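Local structure of hydrolase, haloacid dehalogenase-like family (Porphyromonas gingivalis, 2I6X) at residues A[26-30]-A[31-35]; A[181-185]-A[186-190]. The protein probably acts as a hydrolase of the haloacid dehalogenase superfamily, with a Rossmann-like core beside a helical cap; its natural substrate is not established. All blocks are in the same frame, centred on the assembly; numbering follows the deposited sequence.

Contact 1 of 2, residues A[26-30]-A[31-35]; sequences RRFKA and IGVAD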
loop_
_atom_site.group_PDB
_atom_site.type_symbol
_atom_site.label_atom_id
_atom_site.label_comp_id
_atom_site.label_asym_id
_atom_site.label_seq_id
_atom_site.Cartn_x
_atom_site.Cartn_y
_atom_site.Cartn_z
ATOM N N ARG A 26 -14.296 13.607 -2.047
ATOM C CA ARG A 26 -15.335 14.155 -2.938
ATOM C C ARG A 26 -16.319 13.066 -3.394
ATOM O O ARG A 26 -17.536 13.255 -3.311
ATOM C CB ARG A 26 -14.682 14.844 -4.151
ATOM C CG ARG A 26 -15.607 15.690 -5.019
ATOM C CD ARG A 26 -15.051 15.851 -6.448
ATOM N NE ARG A 26 -15.137 14.613 -7.244
ATOM C CZ ARG A 26 -14.758 14.498 -8.520
ATOM N NH1 ARG A 26 -14.873 13.338 -9.149
ATOM N NH2 ARG A 26 -14.252 15.542 -9.174
ATOM N N ARG A 27 -15.787 11.933 -3.851
ATOM C CA ARG A 27 -16.607 10.821 -4.337
ATOM C C ARG A 27 -17.446 10.182 -3.213
ATOM O O ARG A 27 -18.655 9.914 -3.386
ATOM C CB ARG A 27 -15.736 9.784 -5.061
ATOM C CG ARG A 27 -15.043 10.301 -6.320
ATOM C CD ARG A 27 -14.282 9.186 -7.031
ATOM N NE ARG A 27 -13.474 9.704 -8.128
ATOM C CZ ARG A 27 -12.886 8.968 -9.081
ATOM N NH1 ARG A 27 -12.997 7.632 -9.104
ATOM N NH2 ARG A 27 -12.187 9.581 -10.034
ATOM N N PHE A 28 -16.825 9.997 -2.042
ATOM C CA PHE A 28 -17.558 9.500 -0.869
ATOM C C PHE A 28 -18.725 10.384 -0.437
ATOM O O PHE A 28 -19.796 9.878 -0.105
ATOM C CB PHE A 28 -16.625 9.206 0.299
ATOM C CG PHE A 28 -16.025 7.840 0.246
ATOM C CD1 PHE A 28 -16.840 6.710 0.297
ATOM C CD2 PHE A 28 -14.637 7.673 0.128
ATOM C CE1 PHE A 28 -16.282 5.424 0.239
ATOM C CE2 PHE A 28 -14.051 6.396 0.068
ATOM C CZ PHE A 28 -14.875 5.266 0.130
ATOM N N LYS A 29 -18.514 11.696 -0.442
ATOM C CA LYS A 29 -19.580 12.641 -0.164
ATOM C C LYS A 29 -20.728 12.474 -1.162
ATOM O O LYS A 29 -21.897 12.434 -0.771
ATOM C CB LYS A 29 -19.045 14.075 -0.194
ATOM C CG LYS A 29 -18.272 14.444 1.038
ATOM C CD LYS A 29 -17.725 15.851 0.988
ATOM C CE LYS A 29 -16.954 16.121 2.262
ATOM N NZ LYS A 29 -16.012 17.254 2.113
ATOM N N ALA A 30 -20.392 12.371 -2.450
ATOM C CA ALA A 30 -21.412 12.239 -3.490
ATOM C C ALA A 30 -22.278 10.965 -3.366
ATOM O O ALA A 30 -23.411 10.955 -3.835
ATOM C CB ALA A 30 -20.804 12.385 -4.893
ATOM N N ILE A 31 -21.772 9.912 -2.718
ATOM C CA ILE A 31 -22.617 8.750 -2.419
ATOM C C ILE A 31 -23.141 8.686 -0.982
ATOM O O ILE A 31 -23.498 7.605 -0.496
ATOM C CB ILE A 31 -21.952 7.406 -2.780
ATOM C CG1 ILE A 31 -20.599 7.260 -2.079
ATOM C CG2 ILE A 31 -21.891 7.263 -4.302
ATOM C CD1 ILE A 31 -19.908 5.864 -2.245
ATOM N N GLY A 32 -23.177 9.837 -0.306
ATOM C CA GLY A 32 -23.818 9.956 1.011
ATOM C C GLY A 32 -22.968 9.700 2.244
ATOM O O GLY A 32 -23.451 9.833 3.368
ATOM N N VAL A 33 -21.705 9.330 2.055
ATOM C CA VAL A 33 -20.801 9.158 3.203
ATOM C C VAL A 33 -20.278 10.541 3.632
ATOM O O VAL A 33 -19.177 10.961 3.254
ATOM C CB VAL A 33 -19.659 8.162 2.921
ATOM C CG1 VAL A 33 -18.961 7.793 4.222
ATOM C CG2 VAL A 33 -20.175 6.913 2.252
ATOM N N ALA A 34 -21.100 11.239 4.408
ATOM C CA ALA A 34 -20.912 12.655 4.706
ATOM C C ALA A 34 -19.805 12.952 5.735
ATOM O O ALA A 34 -19.115 13.978 5.648
ATOM C CB ALA A 34 -22.252 13.273 5.153
ATOM N N ASP A 35 -19.660 12.057 6.709
ATOM C CA ASP A 35 -18.651 12.201 7.746
ATOM C C ASP A 35 -17.360 11.484 7.315
ATOM O O ASP A 35 -16.561 11.065 8.152
ATOM C CB ASP A 35 -19.176 11.650 9.075
ATOM C CG ASP A 35 -20.135 12.597 9.758
ATOM O OD1 ASP A 35 -19.712 13.696 10.193
ATOM O OD2 ASP A 35 -21.329 12.240 9.882
#

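Contact 2 of 2, residues A[181-185]-A[186-190]; sequences ATAER and LGFHT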
loop_
_atom_site.group_PDB
_atom_site.type_symbol
_atom_site.label_atom_id
_atom_site.label_comp_id
_atom_site.label_asym_id
_atom_site.label_seq_id
_atom_site.Cartn_x
_atom_site.Cartn_y
_atom_site.Cartn_z
ATOM N N ALA A 181 9.255 4.645 11.257
ATOM C CA ALA A 181 9.682 4.511 12.664
ATOM C C ALA A 181 9.683 3.041 13.141
ATOM O O ALA A 181 10.598 2.612 13.829
ATOM C CB ALA A 181 8.807 5.376 13.578
ATOM N N THR A 182 8.676 2.265 12.756
ATOM C CA THR A 182 8.636 0.850 13.148
ATOM C C THR A 182 9.725 0.046 12.449
ATOM O O THR A 182 10.333 -0.832 13.070
ATOM C CB THR A 182 7.231 0.212 12.901
ATOM O OG1 THR A 182 6.266 0.854 13.737
ATOM C CG2 THR A 182 7.227 -1.274 13.199
ATOM N N ALA A 183 9.974 0.333 11.171
ATOM C CA ALA A 183 11.043 -0.384 10.449
ATOM C C ALA A 183 12.441 -0.059 10.999
ATOM O O ALA A 183 13.297 -0.958 11.114
ATOM C CB ALA A 183 10.973 -0.146 8.969
ATOM N N GLU A 184 12.659 1.204 11.369
ATOM C CA GLU A 184 13.889 1.597 12.088
ATOM C C GLU A 184 14.095 0.813 13.378
ATOM O O GLU A 184 15.181 0.333 13.643
ATOM C CB GLU A 184 13.887 3.097 12.409
ATOM C CG GLU A 184 14.190 3.983 11.182
ATOM C CD GLU A 184 15.651 3.882 10.683
ATOM O OE1 GLU A 184 16.560 3.393 11.440
ATOM O OE2 GLU A 184 15.890 4.318 9.525
ATOM N N ARG A 185 13.025 0.694 14.155
ATOM C CA ARG A 185 13.018 0.036 15.455
ATOM C C ARG A 185 13.435 -1.443 15.291
ATOM O O ARG A 185 14.167 -1.993 16.108
ATOM C CB ARG A 185 11.585 0.107 15.963
ATOM C CG ARG A 185 11.340 0.646 17.339
ATOM C CD ARG A 185 9.835 0.925 17.432
ATOM N NE ARG A 185 9.473 2.347 17.547
ATOM C CZ ARG A 185 8.425 2.924 16.947
ATOM N NH1 ARG A 185 8.190 4.224 17.134
ATOM N NH2 ARG A 185 7.629 2.243 16.130
ATOM N N LEU A 186 12.975 -2.055 14.200
ATOM C CA LEU A 186 13.263 -3.429 13.870
ATOM C C LEU A 186 14.608 -3.673 13.167
ATOM O O LEU A 186 14.962 -4.830 12.914
ATOM C CB LEU A 186 12.085 -3.997 13.042
ATOM C CG LEU A 186 10.809 -4.109 13.892
ATOM C CD1 LEU A 186 9.640 -4.512 13.021
ATOM C CD2 LEU A 186 10.992 -5.059 15.119
ATOM N N GLY A 187 15.327 -2.601 12.822
ATOM C CA GLY A 187 16.662 -2.723 12.258
ATOM C C GLY A 187 16.765 -2.561 10.746
ATOM O O GLY A 187 17.854 -2.756 10.190
ATOM N N PHE A 188 15.659 -2.193 10.080
ATOM C CA PHE A 188 15.681 -1.869 8.639
ATOM C C PHE A 188 16.435 -0.580 8.301
ATOM O O PHE A 188 16.480 0.347 9.110
ATOM C CB PHE A 188 14.264 -1.771 8.045
ATOM C CG PHE A 188 13.499 -3.064 8.076
ATOM C CD1 PHE A 188 13.450 -3.884 6.954
ATOM C CD2 PHE A 188 12.807 -3.461 9.228
ATOM C CE1 PHE A 188 12.745 -5.070 6.972
ATOM C CE2 PHE A 188 12.093 -4.648 9.259
ATOM C CZ PHE A 188 12.064 -5.471 8.141
ATOM N N HIS A 189 17.041 -0.562 7.109
ATOM C CA HIS A 189 17.347 0.679 6.383
ATOM C C HIS A 189 16.038 1.235 5.876
ATOM O O HIS A 189 15.187 0.476 5.419
ATOM C CB HIS A 189 18.315 0.429 5.230
ATOM C CG HIS A 189 19.617 -0.128 5.696
ATOM N ND1 HIS A 189 20.621 0.669 6.207
ATOM C CD2 HIS A 189 20.046 -1.407 5.825
ATOM C CE1 HIS A 189 21.627 -0.094 6.601
ATOM N NE2 HIS A 189 21.308 -1.357 6.373
ATOM N N THR A 190 15.851 2.543 6.022
ATOM C CA THR A 190 14.597 3.145 5.592
ATOM C C THR A 190 14.848 4.308 4.655
ATOM O O THR A 190 15.933 4.909 4.656
ATOM C CB THR A 190 13.669 3.610 6.771
ATOM O OG1 THR A 190 14.331 4.611 7.551
ATOM C CG2 THR A 190 13.226 2.439 7.672
HETATM O O HOH W 1 17.798 3.814 7.479
#

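Contact 1 of 2, residues A[26-30]-A[31-35]
A Schellman motif ends helix 21-30 in the helical region where helices 21-30, 36-39, 59-70 and 76-83 pack together: Val33 N reaches back five residues to Phe28 O and Gly32 N reaches back three to Lys29 O. The outer bond, from Val33 N to Phe28 O, measures 2.9 Å. The inner one, Gly32 N to Lys29 O, is also 2.9 Å. Gly32 sits in the C-prime position with a phi of 90°, a backbone angle at which any side chain would collide with the carbonyl oxygen of Ile31. Ile31 N still keeps the helical bond to Arg27 O at 3.2 Å, with a weak second one to Phe28 O. Around this frame the apolar side chains of Ile31 and Val33 each lie alongside Phe28, pointing the same way as it. CG1 of Ile31 is flanked by both arms of its own backbone (chi1 56°), which turns that branch back over the helix end. There CG1 comes 3.4 Å from Phe28 O. It also carries Ile31 CD1 to within 4.1 Å of Phe28 CD1. Val33 CG2 meets the same ring atom, Phe28 CD1, at 3.9 Å. Helices 76-83 and 36-39 also touch the Phe28 side chain, while Leu66 and Ile70 of helix 59-70 pack on Val33. The polar and apolar halves thus agree: backbone bonds satisfy carbonyls of the last turn, and the reversal they impose delivers Val33 beside Phe28, in the hydrophobic interior between the helices.

Contact 2 of 2, residues A[181-185]-A[186-190]
Two torsions set the polar meeting of Glu184 with Thr190: the glutamate chain bends at chi2 (-70°), turning its carboxylate toward the start of strand 189-191, and OG1 of the threonine stands between its own backbone N and carbonyl carbon (chi1 61°). Thr190 OG1 donates to Glu184 OE2 at a short 2.5 Å, meeting the oxygen on its anti side, 17° out of the carboxylate plane. A water donates to the same OE2 at 2.8 Å and accepts from Thr190 N, so one carboxylate oxygen serves the threonine hydroxyl directly and, through the water, the backbone N-H. Beside this link, Ala183 CB lies 3.7 Å from Thr190 CG2 and 3.8 Å from Phe188 CB. The helix itself ends in a Schellman motif at Gly187, whose phi is positive: Phe188 N bonds to Ala183 O at 2.9 Å, and Gly187 N bonds to Glu184 O at 3.1 Å. Ala183 O also lies at the edge of the Phe188 ring, in its plane, 3.2 Å from CD2. Leu186 runs alongside Thr182, one turn earlier in the chain, with Phe156 of helix 153-163 touching both. Helix 177-185 and strand 189-191 are thereby joined by the backbone turn, by the Ala183 packing and by the Glu184 carboxylate; accepting two hydrogen bonds at OE2 would be expected to favour its ionised form.

Contact 1 and contact 2 illustrate one solution used twice, at opposite sides of the chain's centre and with no helix or strand in common. Their centres lie 37 Å apart and their nearest atoms about 25 Å, without touching. Contact 1 comes first along the chain, at the end of helix 21-30 and ahead of helix 36-39, in a helical region consistent with the cap of this superfamily. Contact 2 follows near the C-terminus, within the beta-alpha-beta unit of strand 170-173, helix 177-185 and strand 189-191, leading into an outermost strand of the five-stranded parallel sheet. One turn therefore leads into another helix, the other into the Rossmann-like core.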